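Local coordinates for histidine triad protein (Plasmodium falciparum 3D7, PDB 5CS2) that probably hydrolyses diadenosine triphosphate to AMP and ADP, and binds the antimalarial cyclic peptide cyclomarin A, at residues G54-T59 and I117-R122; G90-T95 and N189-Y194; E21-G26 and Y41-V46; D31-F36 and Q183-A188. One frame throughout, in Å; residues are numbered along the deposited sequence. Where two conformers were deposited one is given.

In the fold
Interaction 1 joins two inner strands of the five-stranded HIT sheet; interactions 3 and 4 involve further strands of it, and interaction 2 pairs helices packed on one face. Strand 42-46 of interaction 3 bonds to strand 56-60 through Leu-57 O and Phe-45 N (2.9 Å). Interaction 4 takes in the edge strand 35-38, where Phe-36 N meets Gly-44 O at 3.0 Å. Helix 181-199 serves both interactions 2 and 4, whose centres lie about 13 Å apart, and Ile-191 CD1 approaches Ile-56 CG2 at 4.2 Å. His-118, a predicted substrate-binding residue, lies in interaction 1; from interaction 3, the Phe-25 side chain comes within about 4 Å of that of the predicted nucleophile His-116.

Interaction 1. Residues G54-T59 and I117-R122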
# COMPACT_ATOMS: atom_id res chain seq x y z
N GLY A 54 -6.50 -16.41 -6.12
CA GLY A 54 -6.99 -15.03 -6.07
C GLY A 54 -5.91 -13.97 -6.03
O GLY A 54 -6.22 -12.79 -5.99
N HIS A 55 -4.65 -14.38 -6.14
CA HIS A 55 -3.49 -13.46 -6.18
C HIS A 55 -3.60 -12.59 -7.42
O HIS A 55 -3.57 -13.09 -8.55
CB HIS A 55 -2.18 -14.27 -6.21
CG HIS A 55 -0.91 -13.48 -6.09
ND1 HIS A 55 0.30 -14.12 -5.84
CD2 HIS A 55 -0.68 -12.16 -6.23
CE1 HIS A 55 1.21 -13.16 -5.82
NE2 HIS A 55 0.67 -11.96 -6.02
N ILE A 56 -3.78 -11.29 -7.21
CA ILE A 56 -3.92 -10.31 -8.28
C ILE A 56 -2.85 -9.23 -8.20
O ILE A 56 -2.24 -9.03 -7.14
CB ILE A 56 -5.33 -9.70 -8.35
CG1 ILE A 56 -5.68 -9.04 -6.99
CG2 ILE A 56 -6.38 -10.83 -8.73
CD1 ILE A 56 -6.83 -8.09 -7.04
N LEU A 57 -2.68 -8.52 -9.30
CA LEU A 57 -1.70 -7.44 -9.41
C LEU A 57 -2.36 -6.16 -9.85
O LEU A 57 -3.23 -6.21 -10.73
CB LEU A 57 -0.60 -7.84 -10.43
CG LEU A 57 0.14 -9.15 -10.11
CD1 LEU A 57 0.89 -9.67 -11.31
CD2 LEU A 57 1.02 -9.00 -8.88
N LEU A 58 -1.92 -5.02 -9.31
CA LEU A 58 -2.39 -3.70 -9.75
C LEU A 58 -1.17 -2.94 -10.21
O LEU A 58 -0.14 -2.99 -9.53
CB LEU A 58 -3.05 -2.90 -8.62
CG LEU A 58 -4.16 -3.59 -7.83
CD1 LEU A 58 -4.83 -2.60 -6.92
CD2 LEU A 58 -5.24 -4.17 -8.72
N THR A 59 -1.25 -2.25 -11.35
CA THR A 59 -0.08 -1.51 -11.81
C THR A 59 -0.51 -0.23 -12.46
O THR A 59 -1.70 -0.05 -12.75
CB THR A 59 0.82 -2.40 -12.71
OG1 THR A 59 2.10 -1.77 -12.88
CG2 THR A 59 0.25 -2.62 -14.06
N ILE A 117 1.22 -3.52 -7.10
CA ILE A 117 0.78 -3.95 -5.78
C ILE A 117 0.27 -5.37 -5.91
O ILE A 117 -0.51 -5.66 -6.83
CB ILE A 117 -0.38 -3.05 -5.27
CG1 ILE A 117 0.01 -1.56 -5.15
CG2 ILE A 117 -0.96 -3.62 -3.94
CD1 ILE A 117 -1.14 -0.54 -4.77
N HIS A 118 0.68 -6.23 -4.99
CA HIS A 118 0.22 -7.61 -4.86
C HIS A 118 -0.94 -7.60 -3.88
O HIS A 118 -0.83 -7.00 -2.79
CB HIS A 118 1.29 -8.51 -4.26
CG HIS A 118 2.47 -8.69 -5.13
ND1 HIS A 118 2.54 -9.73 -6.02
CD2 HIS A 118 3.58 -7.93 -5.24
CE1 HIS A 118 3.71 -9.59 -6.63
NE2 HIS A 118 4.37 -8.52 -6.18
N ILE A 119 -2.04 -8.28 -4.22
CA ILE A 119 -3.16 -8.45 -3.29
C ILE A 119 -3.36 -9.94 -3.26
O ILE A 119 -3.66 -10.54 -4.30
CB ILE A 119 -4.44 -7.73 -3.71
CG1 ILE A 119 -4.27 -6.20 -3.69
CG2 ILE A 119 -5.64 -8.17 -2.81
CD1 ILE A 119 -5.45 -5.46 -4.31
N ILE A 120 -3.19 -10.54 -2.09
CA ILE A 120 -3.31 -12.00 -1.94
C ILE A 120 -4.34 -12.32 -0.88
O ILE A 120 -4.10 -12.12 0.32
CB ILE A 120 -1.96 -12.73 -1.66
CG1 ILE A 120 -0.84 -12.30 -2.63
CG2 ILE A 120 -2.16 -14.27 -1.67
CD1 ILE A 120 0.57 -12.39 -2.09
N PRO A 121 -5.48 -12.92 -1.28
CA PRO A 121 -6.49 -13.31 -0.27
C PRO A 121 -5.87 -14.35 0.65
O PRO A 121 -5.06 -15.16 0.20
CB PRO A 121 -7.61 -13.92 -1.13
CG PRO A 121 -7.41 -13.32 -2.49
CD PRO A 121 -5.92 -13.27 -2.64
N ARG A 122 -6.20 -14.30 1.95
CA ARG A 122 -5.62 -15.22 2.93
C ARG A 122 -6.68 -16.01 3.71
O ARG A 122 -7.72 -15.46 4.07
CB ARG A 122 -4.73 -14.45 3.92
CG ARG A 122 -3.54 -13.70 3.30
CD ARG A 122 -2.64 -14.58 2.46
NE ARG A 122 -2.07 -15.70 3.21
CZ ARG A 122 -0.96 -15.61 3.93
NH1 ARG A 122 -0.27 -14.48 3.98
NH2 ARG A 122 -0.51 -16.67 4.60
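His-55 and His-118 are joined ring to ring by a hydrogen bond of 2.9 Å between His-55 NE2 and His-118 ND1. The bond is fairly straight (163°), and each ring presents its edge to the other with the planes turned 56° apart. Two pairs of backbone bonds tie the strands: Ile-56 and Ile-119 exchange N-H and C=O in both directions, as do Leu-58 and Ile-117, where Ile-117 N reaches Leu-58 O at 2.8 Å.

These strands, 56-60 and 116-122, are antiparallel neighbours in the HIT fold, and the second begins within the predicted histidine triad motif. His-118, a predicted substrate-binding residue, has a weak NE2 hydrogen bond to Gln-103.

With CG swung opposite the backbone N (chi1 -173°), the His-55 ring lies over Ile-120, whose CG1 makes a CH-pi contact 3.6 Å from the ring centroid. Leu-57 CD2 packs against His-118 ND1 at 3.3 Å. On the face of Ile-56, Leu-58, Ile-117 and Ile-119, Ile-56 CG1 runs alongside Ile-119 CB (3.7 Å), while Leu-58 CD1 and Ile-119 CD1 meet at 3.9 Å. Helix 72-93 covers this side through Ile-78, Cys-82 and Met-89.

Interaction 2. Residues G90-T95 and N189-Y194; sequences GNLFNT and NLIKSY
Next to Leu-190, which packs against Leu-92, the carbonyl oxygen of Asn-189 is gripped twice by Ser-193. Ser-193 OG donates to Asn-189 O at 2.7 Å from above the carbonyl plane, and Ser-193 N comes in from the opposite face as the normal helical bond. Between the two segments the polar link is slighter: Asn-91 ND2 gives Tyr-194 OH a weak hydrogen bond, 3.0 Å long and bent to 127°, the amide and the ring standing 75° apart. Asn-91 CB also lies 3.4 Å from Tyr-194 OH.

Leu-92 carries most of the apolar contact. It slides past Tyr-194 in the opposite direction, placing CD2 3.8 Å from Tyr-194 CG and CG over the ring face. Its other methyl, CD1, reaches Ile-191 CG1 at 3.8 Å, and CD2 faces Leu-190 CG at 4.2 Å. The Tyr-194 ring is brought across by a chi1 of -172°, and it rests on Ile-88 as well. Ile-191 continues inward to Met-85 and Met-89. The arrangement is helix-on-helix packing: helix 181-199 lies against the C-terminal end of helix 72-93, and both back the same face of the HIT sheet.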
# COMPACT_ATOMS: atom_id res chain seq x y z
N GLY A 90 -12.65 -9.92 -1.43
CA GLY A 90 -13.19 -10.35 -0.15
C GLY A 90 -14.53 -11.02 -0.35
O GLY A 90 -14.73 -12.14 0.13
N ASN A 91 -15.40 -10.38 -1.14
CA ASN A 91 -16.71 -10.90 -1.51
C ASN A 91 -16.63 -12.16 -2.39
O ASN A 91 -17.40 -13.09 -2.16
CB ASN A 91 -17.55 -9.83 -2.15
CG ASN A 91 -17.92 -8.68 -1.24
OD1 ASN A 91 -17.74 -8.72 -0.02
ND2 ASN A 91 -18.45 -7.61 -1.82
N LEU A 92 -15.68 -12.21 -3.35
CA LEU A 92 -15.52 -13.36 -4.26
C LEU A 92 -14.85 -14.60 -3.67
O LEU A 92 -15.26 -15.72 -3.99
CB LEU A 92 -14.76 -12.95 -5.55
CG LEU A 92 -15.49 -12.05 -6.53
CD1 LEU A 92 -14.54 -11.60 -7.62
CD2 LEU A 92 -16.70 -12.78 -7.18
N PHE A 93 -13.79 -14.42 -2.87
CA PHE A 93 -13.01 -15.52 -2.29
C PHE A 93 -13.44 -15.86 -0.86
O PHE A 93 -12.86 -16.75 -0.25
CB PHE A 93 -11.50 -15.22 -2.41
CG PHE A 93 -11.02 -15.48 -3.82
CD1 PHE A 93 -11.24 -14.55 -4.83
CD2 PHE A 93 -10.44 -16.70 -4.16
CE1 PHE A 93 -10.89 -14.84 -6.16
CE2 PHE A 93 -10.09 -16.98 -5.48
CZ PHE A 93 -10.31 -16.04 -6.47
N ASN A 94 -14.50 -15.21 -0.36
CA ASN A 94 -15.08 -15.38 0.98
C ASN A 94 -14.02 -15.26 2.08
O ASN A 94 -13.69 -16.22 2.79
CB ASN A 94 -15.92 -16.67 1.06
CG ASN A 94 -17.03 -16.69 0.04
OD1 ASN A 94 -17.80 -15.73 -0.11
ND2 ASN A 94 -17.09 -17.75 -0.75
N THR A 95 -13.41 -14.07 2.14
CA THR A 95 -12.39 -13.78 3.14
C THR A 95 -12.38 -12.33 3.49
O THR A 95 -12.81 -11.47 2.72
CB THR A 95 -10.97 -14.30 2.76
OG1 THR A 95 -10.12 -14.16 3.91
CG2 THR A 95 -10.36 -13.57 1.55
N ASN A 189 -12.69 -12.94 -15.84
CA ASN A 189 -14.10 -12.78 -16.20
C ASN A 189 -15.00 -12.79 -14.98
O ASN A 189 -15.90 -11.97 -14.89
CB ASN A 189 -14.51 -13.83 -17.24
CG ASN A 189 -15.79 -13.48 -17.96
OD1 ASN A 189 -16.84 -14.07 -17.71
ND2 ASN A 189 -15.73 -12.48 -18.82
N LEU A 190 -14.71 -13.67 -14.03
CA LEU A 190 -15.46 -13.77 -12.77
C LEU A 190 -15.37 -12.43 -12.00
O LEU A 190 -16.38 -11.90 -11.53
CB LEU A 190 -14.90 -14.92 -11.94
CG LEU A 190 -15.48 -15.09 -10.53
CD1 LEU A 190 -16.73 -15.99 -10.55
CD2 LEU A 190 -14.43 -15.67 -9.57
N ILE A 191 -14.15 -11.84 -11.96
CA ILE A 191 -13.95 -10.57 -11.26
C ILE A 191 -14.64 -9.44 -11.94
O ILE A 191 -15.40 -8.73 -11.31
CB ILE A 191 -12.44 -10.28 -11.04
CG1 ILE A 191 -11.81 -11.41 -10.20
CG2 ILE A 191 -12.26 -8.90 -10.42
CD1 ILE A 191 -10.29 -11.42 -10.18
N LYS A 192 -14.44 -9.30 -13.27
CA LYS A 192 -15.06 -8.27 -14.08
C LYS A 192 -16.59 -8.36 -13.99
O LYS A 192 -17.25 -7.34 -13.84
CB LYS A 192 -14.67 -8.52 -15.55
CG LYS A 192 -13.97 -7.41 -16.27
CD LYS A 192 -13.79 -7.75 -17.76
CE LYS A 192 -13.44 -9.22 -18.04
NZ LYS A 192 -13.33 -9.51 -19.50
N SER A 193 -17.15 -9.59 -14.08
CA SER A 193 -18.60 -9.83 -14.03
C SER A 193 -19.21 -9.35 -12.72
O SER A 193 -20.25 -8.69 -12.74
CB SER A 193 -18.94 -11.29 -14.25
OG SER A 193 -18.53 -11.69 -15.55
N TYR A 194 -18.51 -9.62 -11.61
CA TYR A 194 -18.93 -9.20 -10.28
C TYR A 194 -18.90 -7.69 -10.13
O TYR A 194 -19.87 -7.12 -9.65
CB TYR A 194 -18.11 -9.90 -9.20
CG TYR A 194 -18.64 -9.63 -7.81
CD1 TYR A 194 -19.72 -10.35 -7.30
CD2 TYR A 194 -18.08 -8.63 -7.01
CE1 TYR A 194 -20.25 -10.07 -6.04
CE2 TYR A 194 -18.59 -8.35 -5.74
CZ TYR A 194 -19.67 -9.07 -5.26
OH TYR A 194 -20.16 -8.79 -4.01

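Interaction 3. Residues E21-G26 and Y41-V46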
# COMPACT_ATOMS: atom_id res chain seq x y z
N GLU A 21 -5.98 0.51 -24.92
CA GLU A 21 -5.60 -0.10 -26.20
C GLU A 21 -4.50 -1.16 -26.00
O GLU A 21 -4.47 -2.15 -26.73
CB GLU A 21 -5.12 0.97 -27.20
CG GLU A 21 -6.24 1.69 -27.94
CD GLU A 21 -5.79 2.56 -29.09
OE1 GLU A 21 -5.32 2.00 -30.11
OE2 GLU A 21 -5.94 3.80 -28.99
N LYS A 22 -3.63 -0.95 -25.01
CA LYS A 22 -2.53 -1.85 -24.68
C LYS A 22 -2.23 -1.80 -23.19
O LYS A 22 -2.43 -0.78 -22.55
CB LYS A 22 -1.27 -1.48 -25.48
CG LYS A 22 -0.32 -2.65 -25.70
CD LYS A 22 0.87 -2.24 -26.56
CE LYS A 22 2.17 -2.43 -25.83
NZ LYS A 22 3.09 -1.29 -26.07
N TYR A 23 -1.73 -2.91 -22.68
CA TYR A 23 -1.37 -3.05 -21.27
C TYR A 23 0.08 -3.44 -21.15
O TYR A 23 0.44 -4.60 -21.36
CB TYR A 23 -2.27 -4.11 -20.62
CG TYR A 23 -3.70 -3.64 -20.55
CD1 TYR A 23 -4.15 -2.88 -19.49
CD2 TYR A 23 -4.63 -4.03 -21.52
CE1 TYR A 23 -5.47 -2.46 -19.40
CE2 TYR A 23 -5.95 -3.59 -21.46
CZ TYR A 23 -6.37 -2.82 -20.38
OH TYR A 23 -7.66 -2.34 -20.31
N GLU A 24 0.90 -2.48 -20.79
CA GLU A 24 2.34 -2.71 -20.61
C GLU A 24 2.63 -3.00 -19.15
O GLU A 24 2.07 -2.34 -18.27
CB GLU A 24 3.14 -1.46 -21.01
CG GLU A 24 3.22 -1.19 -22.51
CD GLU A 24 3.95 0.09 -22.88
OE1 GLU A 24 4.59 0.71 -21.99
OE2 GLU A 24 3.86 0.49 -24.07
N PHE A 25 3.51 -3.98 -18.90
CA PHE A 25 3.96 -4.27 -17.55
C PHE A 25 5.47 -4.53 -17.66
O PHE A 25 5.86 -5.64 -17.97
CB PHE A 25 3.22 -5.49 -16.99
CG PHE A 25 3.59 -5.85 -15.57
CD1 PHE A 25 3.65 -4.87 -14.58
CD2 PHE A 25 3.83 -7.17 -15.22
CE1 PHE A 25 3.96 -5.22 -13.26
CE2 PHE A 25 4.10 -7.53 -13.89
CZ PHE A 25 4.16 -6.54 -12.92
N GLY A 26 6.28 -3.50 -17.41
CA GLY A 26 7.73 -3.61 -17.59
C GLY A 26 7.97 -3.82 -19.08
O GLY A 26 7.32 -3.16 -19.90
N TYR A 41 -5.55 5.92 -14.18
CA TYR A 41 -4.09 5.74 -14.13
C TYR A 41 -3.59 4.32 -13.90
O TYR A 41 -2.39 4.09 -13.97
CB TYR A 41 -3.50 6.65 -13.04
CG TYR A 41 -3.77 8.12 -13.22
CD1 TYR A 41 -3.02 8.88 -14.11
CD2 TYR A 41 -4.76 8.76 -12.48
CE1 TYR A 41 -3.27 10.24 -14.28
CE2 TYR A 41 -4.98 10.13 -12.61
CZ TYR A 41 -4.26 10.86 -13.54
OH TYR A 41 -4.51 12.20 -13.68
N SER A 42 -4.47 3.36 -13.62
CA SER A 42 -4.00 2.02 -13.25
C SER A 42 -4.82 0.93 -13.91
O SER A 42 -5.81 1.22 -14.58
CB SER A 42 -4.17 1.85 -11.74
OG SER A 42 -3.63 2.93 -11.00
N TYR A 43 -4.43 -0.31 -13.69
CA TYR A 43 -5.18 -1.47 -14.11
C TYR A 43 -4.89 -2.65 -13.21
O TYR A 43 -3.88 -2.68 -12.52
CB TYR A 43 -5.04 -1.78 -15.61
CG TYR A 43 -3.71 -2.34 -16.04
CD1 TYR A 43 -2.65 -1.49 -16.36
CD2 TYR A 43 -3.52 -3.71 -16.17
CE1 TYR A 43 -1.44 -2.00 -16.82
CE2 TYR A 43 -2.30 -4.23 -16.62
CZ TYR A 43 -1.28 -3.37 -16.97
OH TYR A 43 -0.07 -3.90 -17.40
N GLY A 44 -5.82 -3.57 -13.16
CA GLY A 44 -5.73 -4.77 -12.35
C GLY A 44 -5.77 -5.98 -13.25
O GLY A 44 -6.59 -6.03 -14.18
N PHE A 45 -4.89 -6.92 -13.00
CA PHE A 45 -4.84 -8.14 -13.79
C PHE A 45 -4.51 -9.36 -12.96
O PHE A 45 -3.91 -9.26 -11.88
CB PHE A 45 -3.89 -7.96 -14.99
CG PHE A 45 -2.44 -7.72 -14.63
CD1 PHE A 45 -2.01 -6.47 -14.19
CD2 PHE A 45 -1.51 -8.74 -14.72
CE1 PHE A 45 -0.67 -6.25 -13.84
CE2 PHE A 45 -0.15 -8.50 -14.43
CZ PHE A 45 0.25 -7.26 -14.00
N VAL A 46 -5.00 -10.53 -13.41
CA VAL A 46 -4.76 -11.80 -12.71
C VAL A 46 -3.30 -12.21 -12.87
O VAL A 46 -2.70 -11.96 -13.91
CB VAL A 46 -5.74 -12.94 -13.07
CG1 VAL A 46 -7.14 -12.67 -12.53
CG2 VAL A 46 -5.78 -13.19 -14.58
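Tyr-23 and Phe-25 bring the small 24-25/28-29 hairpin down on Tyr-43 and Phe-45, which project from strand 42-46 of the antiparallel HIT sheet. Two T-shaped aromatic pairs and one hydrogen bond make up the contact.

In the first aromatic pair Tyr-23 supplies the edge and Tyr-43 the face. Tyr-23 CD1 sits over the centre of the Tyr-43 ring, 3.4 Å above its plane, and the two planes are inclined at 63°. In the second pair the roles of the segments are reversed: Phe-45, from the sheet, turns its edge to Phe-25, holding CZ 3.7 Å above the middle of the Phe-25 ring. Tyr-43 and Phe-45 both place CG between the backbone N and the carbonyl carbon, which stands their rings up beside each other toward the hairpin.

Around the rings, Val-35 packs on Tyr-23, Tyr-43 and Phe-45, while Leu-57 and Thr-59 of the neighbouring strand support Phe-45. Phe-25 also meets His-116, the predicted nucleophile, edge-to-face and touches Val-112, a predicted substrate-binding residue, so the Phe-25 end of the aromatic group borders the predicted active site.

The polar contacts are few. Tyr-23 OH bonds to Thr-38 OG1 and Ser-20 N. Lys-22 NZ and Glu-24 OE2 form a salt bridge of 2.8 Å within residues 21-26. Across the contact, Tyr-43 OH donates to the backbone Glu-24 O at 2.8 Å, approaching from above the carbonyl plane, 72° out of it.

Interaction 4. Residues D31-F36 and Q183-A188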
# COMPACT_ATOMS: atom_id res chain seq x y z
N ASP A 31 -2.13 -9.61 -21.72
CA ASP A 31 -3.27 -9.93 -22.59
C ASP A 31 -4.52 -9.25 -22.00
O ASP A 31 -4.76 -9.33 -20.79
CB ASP A 31 -3.48 -11.46 -22.62
CG ASP A 31 -4.34 -11.95 -23.76
OD1 ASP A 31 -5.53 -11.57 -23.81
OD2 ASP A 31 -3.83 -12.72 -24.60
N LYS A 32 -5.30 -8.59 -22.86
CA LYS A 32 -6.55 -7.91 -22.44
C LYS A 32 -7.53 -8.84 -21.73
O LYS A 32 -8.30 -8.36 -20.88
CB LYS A 32 -7.22 -7.22 -23.65
CG LYS A 32 -7.70 -8.20 -24.72
CD LYS A 32 -8.23 -7.46 -25.95
CE LYS A 32 -8.56 -8.43 -27.06
NZ LYS A 32 -8.84 -7.72 -28.34
N ARG A 33 -7.50 -10.17 -22.05
CA ARG A 33 -8.33 -11.19 -21.42
C ARG A 33 -8.00 -11.40 -19.94
O ARG A 33 -8.79 -11.99 -19.21
CB ARG A 33 -8.23 -12.55 -22.17
CG ARG A 33 -8.98 -12.55 -23.50
CD ARG A 33 -8.71 -13.83 -24.28
NE ARG A 33 -7.33 -13.84 -24.77
CZ ARG A 33 -6.74 -14.85 -25.41
NH1 ARG A 33 -7.42 -15.97 -25.65
NH2 ARG A 33 -5.48 -14.75 -25.80
N GLU A 34 -6.79 -10.97 -19.51
CA GLU A 34 -6.36 -11.18 -18.12
C GLU A 34 -6.62 -9.97 -17.22
O GLU A 34 -6.40 -10.06 -16.01
CB GLU A 34 -4.85 -11.51 -18.11
CG GLU A 34 -4.49 -12.69 -18.99
CD GLU A 34 -3.00 -12.90 -19.21
OE1 GLU A 34 -2.20 -12.00 -18.86
OE2 GLU A 34 -2.63 -13.96 -19.76
N VAL A 35 -7.08 -8.89 -17.79
CA VAL A 35 -7.32 -7.61 -17.12
C VAL A 35 -8.78 -7.56 -16.65
O VAL A 35 -9.67 -7.76 -17.45
CB VAL A 35 -6.98 -6.41 -18.04
CG1 VAL A 35 -7.33 -5.08 -17.38
CG2 VAL A 35 -5.51 -6.45 -18.47
N PHE A 36 -9.00 -7.28 -15.39
CA PHE A 36 -10.38 -7.21 -14.88
C PHE A 36 -10.86 -5.77 -14.63
O PHE A 36 -12.06 -5.56 -14.41
CB PHE A 36 -10.54 -8.10 -13.65
CG PHE A 36 -9.47 -7.89 -12.60
CD1 PHE A 36 -9.50 -6.77 -11.76
CD2 PHE A 36 -8.44 -8.81 -12.43
CE1 PHE A 36 -8.49 -6.56 -10.80
CE2 PHE A 36 -7.47 -8.63 -11.44
CZ PHE A 36 -7.49 -7.50 -10.65
N GLN A 183 -7.56 -20.43 -17.87
CA GLN A 183 -7.81 -20.26 -16.43
C GLN A 183 -7.79 -18.79 -16.03
O GLN A 183 -8.63 -18.36 -15.25
CB GLN A 183 -6.79 -21.05 -15.58
CG GLN A 183 -6.95 -22.57 -15.66
CD GLN A 183 -5.84 -23.32 -14.97
OE1 GLN A 183 -4.65 -23.03 -15.12
NE2 GLN A 183 -6.21 -24.34 -14.21
N MET A 184 -6.83 -18.03 -16.59
CA MET A 184 -6.68 -16.61 -16.33
C MET A 184 -7.85 -15.79 -16.85
O MET A 184 -8.33 -14.92 -16.14
CB MET A 184 -5.35 -16.10 -16.87
CG MET A 184 -4.16 -16.59 -16.07
SD MET A 184 -2.67 -15.66 -16.49
CE MET A 184 -2.18 -16.53 -17.98
N GLU A 185 -8.31 -16.09 -18.09
CA GLU A 185 -9.47 -15.43 -18.69
C GLU A 185 -10.69 -15.73 -17.82
O GLU A 185 -11.48 -14.82 -17.55
CB GLU A 185 -9.69 -15.90 -20.14
CG GLU A 185 -10.87 -15.25 -20.84
CD GLU A 185 -11.09 -15.69 -22.28
OE1 GLU A 185 -10.66 -16.81 -22.64
OE2 GLU A 185 -11.69 -14.91 -23.05
N GLU A 186 -10.84 -16.99 -17.38
CA GLU A 186 -11.97 -17.41 -16.54
C GLU A 186 -11.96 -16.62 -15.22
O GLU A 186 -13.00 -16.07 -14.83
CB GLU A 186 -11.93 -18.93 -16.29
CG GLU A 186 -12.99 -19.45 -15.33
CD GLU A 186 -13.03 -20.96 -15.13
OE1 GLU A 186 -11.98 -21.62 -15.27
OE2 GLU A 186 -14.12 -21.47 -14.79
N GLU A 187 -10.79 -16.51 -14.57
CA GLU A 187 -10.65 -15.77 -13.32
C GLU A 187 -10.91 -14.28 -13.53
O GLU A 187 -11.66 -13.69 -12.76
CB GLU A 187 -9.30 -16.00 -12.63
CG GLU A 187 -9.31 -15.43 -11.22
CD GLU A 187 -8.14 -15.75 -10.31
OE1 GLU A 187 -7.79 -16.95 -10.20
OE2 GLU A 187 -7.66 -14.83 -9.62
N ALA A 188 -10.31 -13.68 -14.58
CA ALA A 188 -10.55 -12.26 -14.83
C ALA A 188 -12.03 -12.01 -15.13
O ALA A 188 -12.54 -10.98 -14.75
CB ALA A 188 -9.70 -11.75 -15.97
O HOH W 1 -11.44 -12.20 -19.37
O HOH W 2 -10.20 -16.66 -25.29
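Arg-33 sets its CG beside the backbone N (chi1 -73°) and bends at chi3, while Glu-185, with CG opposite its backbone N (chi1 -179°), runs out extended to cross it. The aliphatic part of the arginine therefore lies against the carboxylate, Arg-33 CD 3.4 Å from Glu-185 OE2, with the charged planes nearly perpendicular. Their ends are bridged by a water that accepts from Arg-33 NH1 (2.9 Å) and donates to Glu-185 OE1 (2.7 Å). A second water donates to both Arg-33 O and Glu-185 O.

The guanidinium is held side-on by Asp-31, with NE on OD1 and NH2 on OD2. Asp-31 OD1 also takes Arg-33 N, making an Asx turn at the start of the 3-10 turn 32-34.

Ala-188 CB fits against the backbone oxygens Arg-33 O (3.4 Å) and Glu-34 O (3.7 Å), bringing helix 181-199 close to the turn before edge strand 35-38. The Met-184 thioether crosses the Glu-34 side chain at a slant, Met-184 CE 3.2 Å from Glu-34 OE2.

With no direct hydrogen bond between the segments, water and carbon-oxygen contacts join helix to turn; Asp-31 probably offsets much of the arginine's charge, while Glu-185, its OE1 4.5 Å from Arg-33 NH1, probably adds a weaker attraction.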